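Local coordinates for protein erythrocyte binding antigen 140 (Plasmodium falciparum, PDB 4GF2) that probably binds receptors on the human erythrocyte surface during malaria parasite invasion, here represented by its region with two Duffy-binding domains, at residues V34-I45 / D96-D107; V67-Y75 / M154-I162. The protein carries 3 engineered substitutions. All coordinates share one frame; numbering follows the deposited sequence.

Interaction 1: V34-I45 / D96-D107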
loop_
_atom_site.group_PDB
_atom_site.type_symbol
_atom_site.label_atom_id
_atom_site.label_comp_id
_atom_site.label_asym_id
_atom_site.label_seq_id
_atom_site.Cartn_x
_atom_site.Cartn_y
_atom_site.Cartn_z
ATOM N N VAL A 34 -23.281 16.762 3.735
ATOM C CA VAL A 34 -22.907 17.979 3.024
ATOM C C VAL A 34 -21.443 18.312 3.295
ATOM O O VAL A 34 -20.898 17.939 4.332
ATOM C CB VAL A 34 -23.772 19.190 3.445
ATOM C CG1 VAL A 34 -25.205 19.019 2.973
ATOM C CG2 VAL A 34 -23.717 19.394 4.954
ATOM N N CYS A 35 -20.817 19.015 2.353
ATOM C CA CYS A 35 -19.433 19.449 2.496
ATOM C C CYS A 35 -19.369 20.968 2.520
ATOM O O CYS A 35 -19.672 21.629 1.526
ATOM C CB CYS A 35 -18.579 18.920 1.344
ATOM S SG CYS A 35 -18.403 17.124 1.315
ATOM N N VAL A 36 -18.960 21.513 3.659
ATOM C CA VAL A 36 -18.903 22.951 3.853
ATOM C C VAL A 36 -17.456 23.441 3.849
ATOM O O VAL A 36 -16.578 22.802 4.425
ATOM C CB VAL A 36 -19.557 23.340 5.186
ATOM C CG1 VAL A 36 -19.568 24.847 5.357
ATOM C CG2 VAL A 36 -20.969 22.784 5.257
ATOM N N PRO A 37 -17.200 24.581 3.194
ATOM C CA PRO A 37 -15.844 25.136 3.215
ATOM C C PRO A 37 -15.544 25.818 4.545
ATOM O O PRO A 37 -16.427 26.439 5.136
ATOM C CB PRO A 37 -15.871 26.158 2.076
ATOM C CG PRO A 37 -17.292 26.588 1.993
ATOM C CD PRO A 37 -18.122 25.395 2.382
ATOM N N ASP A 38 -14.311 25.697 5.016
ATOM C CA ASP A 38 -13.931 26.306 6.281
ATOM C C ASP A 38 -14.164 27.818 6.222
ATOM O O ASP A 38 -14.446 28.458 7.237
ATOM C CB ASP A 38 -12.469 25.995 6.600
ATOM C CG ASP A 38 -12.173 26.051 8.083
ATOM O OD1 ASP A 38 -13.108 25.838 8.880
ATOM O OD2 ASP A 38 -11.006 26.299 8.454
ATOM N N ARG A 39 -14.059 28.385 5.025
ATOM C CA ARG A 39 -14.302 29.810 4.854
ATOM C C ARG A 39 -15.709 30.160 5.331
ATOM O O ARG A 39 -15.917 31.193 5.964
ATOM C CB ARG A 39 -14.123 30.228 3.395
ATOM C CG ARG A 39 -14.388 31.718 3.155
ATOM C CD ARG A 39 -14.612 32.030 1.685
ATOM N NE ARG A 39 -15.530 31.079 1.068
ATOM C CZ ARG A 39 -16.847 31.068 1.251
ATOM N NH1 ARG A 39 -17.430 31.961 2.037
ATOM N NH2 ARG A 39 -17.581 30.151 0.641
ATOM N N LYS A 40 -16.670 29.293 5.026
ATOM C CA LYS A 40 -18.052 29.495 5.449
ATOM C C LYS A 40 -18.206 29.257 6.951
ATOM O O LYS A 40 -18.923 29.984 7.633
ATOM C CB LYS A 40 -18.990 28.565 4.676
ATOM C CG LYS A 40 -20.438 28.603 5.152
ATOM C CD LYS A 40 -21.027 30.001 5.004
ATOM C CE LYS A 40 -22.535 30.012 5.234
ATOM N NZ LYS A 40 -22.905 29.688 6.639
ATOM N N ILE A 41 -17.531 28.238 7.462
ATOM C CA ILE A 41 -17.569 27.943 8.889
ATOM C C ILE A 41 -17.127 29.152 9.712
ATOM O O ILE A 41 -17.676 29.415 10.782
ATOM C CB ILE A 41 -16.692 26.721 9.228
ATOM C CG1 ILE A 41 -17.345 25.450 8.683
ATOM C CG2 ILE A 41 -16.490 26.586 10.735
ATOM C CD1 ILE A 41 -16.454 24.246 8.729
ATOM N N GLN A 42 -16.151 29.897 9.200
ATOM C CA GLN A 42 -15.582 31.020 9.942
ATOM C C GLN A 42 -16.118 32.376 9.494
ATOM O O GLN A 42 -15.602 33.417 9.905
ATOM C CB GLN A 42 -14.060 31.012 9.826
ATOM C CG GLN A 42 -13.404 29.819 10.499
ATOM C CD GLN A 42 -11.948 30.071 10.827
ATOM O OE1 GLN A 42 -11.098 30.135 9.937
ATOM N NE2 GLN A 42 -11.653 30.224 12.109
ATOM N N LEU A 43 -17.148 32.364 8.655
ATOM C CA LEU A 43 -17.779 33.600 8.212
ATOM C C LEU A 43 -18.046 34.496 9.415
ATOM O O LEU A 43 -18.520 34.031 10.449
ATOM C CB LEU A 43 -19.087 33.294 7.485
ATOM C CG LEU A 43 -19.723 34.472 6.741
ATOM C CD1 LEU A 43 -18.909 34.849 5.503
ATOM C CD2 LEU A 43 -21.170 34.160 6.366
ATOM N N CYS A 44 -17.732 35.780 9.280
ATOM C CA CYS A 44 -17.822 36.706 10.405
ATOM C C CYS A 44 -19.271 37.066 10.726
ATOM O O CYS A 44 -19.879 37.882 10.043
ATOM C CB CYS A 44 -17.029 37.976 10.106
ATOM S SG CYS A 44 -17.065 39.176 11.446
ATOM N N ILE A 45 -19.811 36.458 11.778
ATOM C CA ILE A 45 -21.205 36.672 12.153
ATOM C C ILE A 45 -21.409 36.916 13.651
ATOM O O ILE A 45 -22.501 37.279 14.080
ATOM C CB ILE A 45 -22.059 35.465 11.736
ATOM C CG1 ILE A 45 -21.604 34.215 12.493
ATOM C CG2 ILE A 45 -21.953 35.250 10.239
ATOM C CD1 ILE A 45 -22.381 32.971 12.141
ATOM N N ASP A 96 -22.286 33.981 0.522
ATOM C CA ASP A 96 -22.751 33.196 1.663
ATOM C C ASP A 96 -23.519 34.061 2.657
ATOM O O ASP A 96 -24.466 33.590 3.287
ATOM C CB ASP A 96 -21.586 32.490 2.357
ATOM C CG ASP A 96 -21.171 31.216 1.647
ATOM O OD1 ASP A 96 -22.049 30.558 1.055
ATOM O OD2 ASP A 96 -19.971 30.871 1.681
ATOM N N PHE A 97 -23.118 35.321 2.799
ATOM C CA PHE A 97 -23.901 36.264 3.595
ATOM C C PHE A 97 -25.317 36.331 3.036
ATOM O O PHE A 97 -26.295 36.309 3.786
ATOM C CB PHE A 97 -23.279 37.663 3.595
ATOM C CG PHE A 97 -22.164 37.840 4.592
ATOM C CD1 PHE A 97 -22.387 37.645 5.943
ATOM C CD2 PHE A 97 -20.896 38.225 4.175
ATOM C CE1 PHE A 97 -21.360 37.813 6.862
ATOM C CE2 PHE A 97 -19.871 38.398 5.086
ATOM C CZ PHE A 97 -20.103 38.190 6.432
ATOM N N ARG A 98 -25.419 36.404 1.712
ATOM C CA ARG A 98 -26.715 36.471 1.046
ATOM C C ARG A 98 -27.505 35.186 1.240
ATOM O O ARG A 98 -28.661 35.210 1.666
ATOM C CB ARG A 98 -26.528 36.713 -0.451
ATOM C CG ARG A 98 -27.821 36.647 -1.255
ATOM C CD ARG A 98 -27.553 36.815 -2.738
ATOM N NE ARG A 98 -28.775 36.722 -3.530
ATOM C CZ ARG A 98 -29.233 35.608 -4.098
ATOM N NH1 ARG A 98 -28.579 34.460 -3.982
ATOM N NH2 ARG A 98 -30.359 35.644 -4.795
ATOM N N ASN A 99 -26.873 34.063 0.922
ATOM C CA ASN A 99 -27.573 32.787 0.879
ATOM C C ASN A 99 -27.925 32.221 2.253
ATOM O O ASN A 99 -28.935 31.544 2.403
ATOM C CB ASN A 99 -26.771 31.780 0.057
ATOM C CG ASN A 99 -26.829 32.077 -1.428
ATOM O OD1 ASN A 99 -27.744 32.752 -1.893
ATOM N ND2 ASN A 99 -25.862 31.570 -2.179
ATOM N N SER A 100 -27.103 32.502 3.255
ATOM C CA SER A 100 -27.422 32.090 4.617
ATOM C C SER A 100 -28.474 33.017 5.214
ATOM O O SER A 100 -29.104 32.696 6.225
ATOM C CB SER A 100 -26.168 32.088 5.490
ATOM O OG SER A 100 -25.601 33.383 5.577
ATOM N N PHE A 101 -28.657 34.173 4.585
ATOM C CA PHE A 101 -29.652 35.132 5.033
ATOM C C PHE A 101 -31.025 34.827 4.434
ATOM O O PHE A 101 -32.047 35.051 5.082
ATOM C CB PHE A 101 -29.221 36.555 4.673
ATOM C CG PHE A 101 -30.198 37.612 5.106
ATOM C CD1 PHE A 101 -30.438 37.841 6.451
ATOM C CD2 PHE A 101 -30.874 38.376 4.170
ATOM C CE1 PHE A 101 -31.338 38.810 6.856
ATOM C CE2 PHE A 101 -31.771 39.349 4.567
ATOM C CZ PHE A 101 -32.005 39.567 5.910
ATOM N N ILE A 102 -31.048 34.308 3.206
ATOM C CA ILE A 102 -32.313 34.066 2.511
ATOM C C ILE A 102 -32.714 32.591 2.489
ATOM O O ILE A 102 -33.523 32.173 1.659
ATOM C CB ILE A 102 -32.291 34.609 1.065
ATOM C CG1 ILE A 102 -31.280 33.842 0.208
ATOM C CG2 ILE A 102 -31.980 36.099 1.069
ATOM C CD1 ILE A 102 -31.249 34.287 -1.243
ATOM N N GLY A 103 -32.153 31.809 3.407
ATOM C CA GLY A 103 -32.566 30.428 3.590
ATOM C C GLY A 103 -32.088 29.461 2.521
ATOM O O GLY A 103 -32.785 28.507 2.188
ATOM N N ASP A 104 -30.897 29.698 1.982
ATOM C CA ASP A 104 -30.292 28.766 1.035
ATOM C C ASP A 104 -28.884 28.406 1.500
ATOM O O ASP A 104 -27.892 28.817 0.900
ATOM C CB ASP A 104 -30.257 29.367 -0.371
ATOM C CG ASP A 104 -29.615 28.438 -1.387
ATOM O OD1 ASP A 104 -29.650 27.209 -1.176
ATOM O OD2 ASP A 104 -29.068 28.938 -2.395
ATOM N N ASP A 105 -28.807 27.633 2.577
ATOM C CA ASP A 105 -27.532 27.333 3.212
ATOM C C ASP A 105 -27.438 25.865 3.614
ATOM O O ASP A 105 -28.318 25.342 4.298
ATOM C CB ASP A 105 -27.355 28.214 4.446
ATOM C CG ASP A 105 -25.930 28.225 4.954
ATOM O OD1 ASP A 105 -25.114 27.422 4.452
ATOM O OD2 ASP A 105 -25.627 29.034 5.857
ATOM N N MET A 106 -26.368 25.205 3.184
ATOM C CA MET A 106 -26.122 23.813 3.551
ATOM C C MET A 106 -25.361 23.716 4.874
ATOM O O MET A 106 -25.405 22.688 5.550
ATOM C CB MET A 106 -25.337 23.108 2.445
ATOM C CG MET A 106 -26.145 22.857 1.183
ATOM S SD MET A 106 -25.119 22.433 -0.238
ATOM C CE MET A 106 -24.407 24.028 -0.628
ATOM N N ASP A 107 -24.668 24.794 5.235
ATOM C CA ASP A 107 -23.931 24.866 6.495
ATOM C C ASP A 107 -24.907 24.938 7.670
ATOM O O ASP A 107 -25.945 25.590 7.581
ATOM C CB ASP A 107 -23.005 26.086 6.478
ATOM C CG ASP A 107 -22.251 26.280 7.781
ATOM O OD1 ASP A 107 -21.936 25.280 8.463
ATOM O OD2 ASP A 107 -21.965 27.451 8.114
#

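Interaction 2: V67-Y75 / M154-I162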
loop_
_atom_site.group_PDB
_atom_site.type_symbol
_atom_site.label_atom_id
_atom_site.label_comp_id
_atom_site.label_asym_id
_atom_site.label_seq_id
_atom_site.Cartn_x
_atom_site.Cartn_y
_atom_site.Cartn_z
ATOM N N VAL A 67 -19.753 42.333 7.201
ATOM C CA VAL A 67 -19.130 42.154 5.890
ATOM C C VAL A 67 -17.765 42.837 5.823
ATOM O O VAL A 67 -16.804 42.271 5.301
ATOM C CB VAL A 67 -20.026 42.659 4.732
ATOM C CG1 VAL A 67 -21.328 41.885 4.696
ATOM C CG2 VAL A 67 -20.288 44.161 4.842
ATOM N N ASN A 68 -17.684 44.047 6.362
ATOM C CA ASN A 68 -16.439 44.806 6.367
ATOM C C ASN A 68 -15.365 44.110 7.202
ATOM O O ASN A 68 -14.185 44.127 6.852
ATOM C CB ASN A 68 -16.694 46.222 6.893
ATOM C CG ASN A 68 -15.431 47.051 6.977
ATOM O OD1 ASN A 68 -14.752 47.060 7.998
ATOM N ND2 ASN A 68 -15.114 47.756 5.899
ATOM N N THR A 69 -15.777 43.487 8.302
ATOM C CA THR A 69 -14.837 42.778 9.160
ATOM C C THR A 69 -14.376 41.503 8.465
ATOM O O THR A 69 -13.188 41.173 8.475
ATOM C CB THR A 69 -15.449 42.431 10.532
ATOM O OG1 THR A 69 -15.832 43.634 11.209
ATOM C CG2 THR A 69 -14.443 41.688 11.393
ATOM N N GLU A 70 -15.320 40.799 7.852
ATOM C CA GLU A 70 -15.004 39.591 7.098
ATOM C C GLU A 70 -13.902 39.876 6.079
ATOM O O GLU A 70 -12.982 39.078 5.911
ATOM C CB GLU A 70 -16.259 39.059 6.401
ATOM C CG GLU A 70 -16.003 37.912 5.427
ATOM C CD GLU A 70 -15.619 36.616 6.116
ATOM O OE1 GLU A 70 -15.704 36.544 7.365
ATOM O OE2 GLU A 70 -15.233 35.666 5.399
ATOM N N ALA A 71 -13.990 41.025 5.414
ATOM C CA ALA A 71 -12.980 41.432 4.436
ATOM C C ALA A 71 -11.583 41.590 5.056
ATOM O O ALA A 71 -10.614 41.017 4.557
ATOM C CB ALA A 71 -13.401 42.721 3.760
ATOM N N LYS A 72 -11.479 42.364 6.135
ATOM C CA LYS A 72 -10.204 42.531 6.833
ATOM C C LYS A 72 -9.590 41.181 7.169
ATOM O O LYS A 72 -8.413 40.930 6.900
ATOM C CB LYS A 72 -10.381 43.303 8.144
ATOM C CG LYS A 72 -10.675 44.778 7.999
ATOM C CD LYS A 72 -10.583 45.468 9.350
ATOM C CE LYS A 72 -11.072 46.905 9.292
ATOM N NZ LYS A 72 -10.928 47.574 10.618
ATOM N N LEU A 73 -10.393 40.319 7.783
ATOM C CA LEU A 73 -9.900 39.039 8.260
ATOM C C LEU A 73 -9.475 38.161 7.087
ATOM O O LEU A 73 -8.496 37.426 7.178
ATOM C CB LEU A 73 -10.958 38.353 9.128
ATOM C CG LEU A 73 -11.232 39.067 10.456
ATOM C CD1 LEU A 73 -12.404 38.439 11.194
ATOM C CD2 LEU A 73 -9.997 39.055 11.341
ATOM N N LEU A 74 -10.200 38.259 5.979
ATOM C CA LEU A 74 -9.826 37.542 4.767
ATOM C C LEU A 74 -8.516 38.083 4.217
ATOM O O LEU A 74 -7.688 37.331 3.700
ATOM C CB LEU A 74 -10.918 37.665 3.702
ATOM C CG LEU A 74 -12.172 36.815 3.902
ATOM C CD1 LEU A 74 -13.175 37.108 2.800
ATOM C CD2 LEU A 74 -11.829 35.327 3.942
ATOM N N TYR A 75 -8.322 39.390 4.328
ATOM C CA TYR A 75 -7.094 39.989 3.832
ATOM C C TYR A 75 -5.906 39.469 4.624
ATOM O O TYR A 75 -4.890 39.091 4.049
ATOM C CB TYR A 75 -7.144 41.516 3.895
ATOM C CG TYR A 75 -5.852 42.145 3.429
ATOM C CD1 TYR A 75 -5.622 42.383 2.081
ATOM C CD2 TYR A 75 -4.851 42.472 4.333
ATOM C CE1 TYR A 75 -4.437 42.941 1.649
ATOM C CE2 TYR A 75 -3.663 43.034 3.908
ATOM C CZ TYR A 75 -3.462 43.269 2.566
ATOM O OH TYR A 75 -2.280 43.829 2.137
ATOM N N MET A 154 -18.272 46.344 2.104
ATOM C CA MET A 154 -17.460 45.161 2.370
ATOM C C MET A 154 -16.062 45.309 1.778
ATOM O O MET A 154 -15.079 44.879 2.376
ATOM C CB MET A 154 -18.125 43.905 1.796
ATOM C CG MET A 154 -17.295 42.649 1.994
ATOM S SD MET A 154 -18.113 41.132 1.467
ATOM C CE MET A 154 -16.965 39.929 2.123
ATOM N N ILE A 155 -15.968 45.918 0.603
ATOM C CA ILE A 155 -14.685 45.995 -0.085
ATOM C C ILE A 155 -14.067 47.388 -0.036
ATOM O O ILE A 155 -13.008 47.611 -0.620
ATOM C CB ILE A 155 -14.814 45.570 -1.561
ATOM C CG1 ILE A 155 -15.691 46.561 -2.330
ATOM C CG2 ILE A 155 -15.376 44.162 -1.656
ATOM C CD1 ILE A 155 -15.740 46.300 -3.813
ATOM N N VAL A 156 -14.711 48.316 0.670
ATOM C CA VAL A 156 -14.304 49.721 0.621
ATOM C C VAL A 156 -12.832 49.936 0.992
ATOM O O VAL A 156 -12.178 50.818 0.446
ATOM C CB VAL A 156 -15.179 50.604 1.534
ATOM C CG1 VAL A 156 -14.929 50.278 2.996
ATOM C CG2 VAL A 156 -14.905 52.076 1.260
ATOM N N ASN A 157 -12.313 49.132 1.911
ATOM C CA ASN A 157 -10.928 49.278 2.347
ATOM C C ASN A 157 -9.946 48.407 1.560
ATOM O O ASN A 157 -8.746 48.428 1.830
ATOM C CB ASN A 157 -10.800 48.955 3.841
ATOM C CG ASN A 157 -11.638 49.868 4.711
ATOM O OD1 ASN A 157 -12.458 49.404 5.505
ATOM N ND2 ASN A 157 -11.439 51.172 4.568
ATOM N N HIS A 158 -10.446 47.647 0.591
ATOM C CA HIS A 158 -9.594 46.714 -0.138
ATOM C C HIS A 158 -9.760 46.781 -1.657
ATOM O O HIS A 158 -9.232 45.934 -2.374
ATOM C CB HIS A 158 -9.853 45.282 0.349
ATOM C CG HIS A 158 -9.637 45.097 1.821
ATOM N ND1 HIS A 158 -10.640 45.277 2.749
ATOM C CD2 HIS A 158 -8.531 44.755 2.523
ATOM C CE1 HIS A 158 -10.161 45.052 3.960
ATOM N NE2 HIS A 158 -8.883 44.738 3.852
ATOM N N LYS A 159 -10.482 47.780 -2.157
ATOM C CA LYS A 159 -10.683 47.903 -3.600
ATOM C C LYS A 159 -9.343 47.929 -4.334
ATOM O O LYS A 159 -9.208 47.361 -5.418
ATOM C CB LYS A 159 -11.482 49.162 -3.942
ATOM C CG LYS A 159 -12.949 49.104 -3.538
ATOM C CD LYS A 159 -13.725 50.322 -4.036
ATOM C CE LYS A 159 -13.906 50.297 -5.547
ATOM N NZ LYS A 159 -14.724 51.442 -6.038
ATOM N N GLY A 160 -8.355 48.587 -3.735
ATOM C CA GLY A 160 -7.043 48.716 -4.340
ATOM C C GLY A 160 -6.215 47.442 -4.329
ATOM O O GLY A 160 -5.240 47.337 -5.067
ATOM N N ASN A 161 -6.591 46.473 -3.498
ATOM C CA ASN A 161 -5.835 45.224 -3.396
ATOM C C ASN A 161 -6.341 44.127 -4.323
ATOM O O ASN A 161 -5.827 43.015 -4.309
ATOM C CB ASN A 161 -5.861 44.704 -1.960
ATOM C CG ASN A 161 -5.432 45.748 -0.963
ATOM O OD1 ASN A 161 -6.265 46.383 -0.318
ATOM N ND2 ASN A 161 -4.124 45.946 -0.842
ATOM N N ILE A 162 -7.355 44.439 -5.119
ATOM C CA ILE A 162 -7.941 43.457 -6.019
ATOM C C ILE A 162 -8.090 44.069 -7.402
ATOM O O ILE A 162 -8.071 45.291 -7.556
ATOM C CB ILE A 162 -9.320 42.976 -5.511
ATOM C CG1 ILE A 162 -10.301 44.149 -5.440
ATOM C CG2 ILE A 162 -9.181 42.327 -4.146
ATOM C CD1 ILE A 162 -11.644 43.797 -4.861
#

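Interaction 1: V34-I45 / D96-D107
Lys-40 runs from the short helix 38-41 into the bend after helix 83-101 and sets its ammonium between two carboxylates. Lys-40 NZ lies 2.8 Å from Asp-107 OD2, on the lone pair facing away from the other oxygen, and 2.9 Å from Asp-105 OD2, on the lone pair facing it. Bends at chi2 and chi4 (61° and 67°) carry the chain there, Lys-40 CD passing 3.6 Å from Asp-96 CG. Asp-105 also closes an Asx turn, its OD1 taking the backbone N-H of Asp-107, so one residue both shapes the loop and anchors the lysine.

Arg-39 comes at Asp-96 end-on. Arg-39 NH1 and NH2 both bond Asp-96 OD2, at 2.8 and 2.7 Å respectively, and the oxygen sits almost in the guanidinium plane, with the carboxylate nearly coplanar. Asp-96 OD1 is taken by Gln-175, while Glu-182 and Ser-93 also hold the guanidinium. Farther along, Leu-43 lays CD1 over one face of Phe-97, 3.9 Å from the ring centroid in a CH-pi contact, and Cys-44 O meets the ring at its edge. Apart from Asp-105, which is partly exposed, these residues are buried.

Val-34 and Val-36 are buried too, but meet the bend only by van der Waals contact, Val-34 CG2 lying 3.7 Å from Met-106 O. The looser, more open side is at Met-106, Ser-100 and Asp-105. Here the partly exposed Met-106 turns its thioether away from the strand. Ser-100 meets Lys-40 through CB, while its OG bonds Asp-96 O and, weakly, a glycerol probably from the crystallisation liquor.

The contact fastens the two-stranded hairpin and the helix after it to the helical body of the first Duffy-binding domain. With Arg-39 and Lys-40 each facing acidic partners, mostly shielded from solvent, these groups probably stay ionised.

Interaction 2: V67-Y75 / M154-I162
The imidazole of His-158 lies against helix 56-78 with Ala-71 O over one face, while Lys-72 N and Tyr-75 CB approach it at a slant. Tyr-75 turns its ring obliquely to the imidazole, planes 38° apart and centroids 5.4 Å apart. The amide of Asn-161 approaches the same tyrosine from another slant, Asn-161 ND2 3.9 Å from Tyr-75 CE1. This is helix-on-loop packing within the helical core of the Duffy-binding fold: helix 56-78 takes the end of helix 132-155 and the turns that follow.

At the other end the packing is apolar. Met-154, extended throughout with CG anti to its backbone N (chi1 178°), crosses Val-67 at about a right angle, their CB atoms 3.7 Å apart, and brings CE to the CG of Glu-70, whose carboxylate is bound away from here by Cys-44 N. This half is buried, whereas Val-156 and Asn-157 stand exposed at the rim.

The polar tie across that rim is Asn-68 ND2 to Asn-157 OD1, at 3.2 Å and nearly straight (169°). The donor amide keeps the acceptor in its plane, though the two amides are almost perpendicular, and ND2 also serves His-153 O. Tightest of all, the Ala-71 CB methyl presses on Met-154 O at 3.1 Å.

How the interactions relate
Interactions 1 and 2 have centres 18 Å apart within the first Duffy-binding domain, and their segments alternate along the chain. Helices 56-78 and 83-101 are consecutive, and they touch where Phe-97 CD2 of interaction 1 packs on Val-67 CG1 of interaction 2, 3.7 Å away. Glu-70 makes the polar join: Glu-70 OE1 probably accepts from Cys-44 N at 2.9 Å, and OE2 bonds Ser-93 OG, which also meets Arg-39. Cys-44 SG, disulfide-linked to Cys-14, rests 3.6 Å from Thr-69 CG2. The loop after helix 38-41 thus connects the largely buried charge cluster of interaction 1 to helix 56-78 of interaction 2.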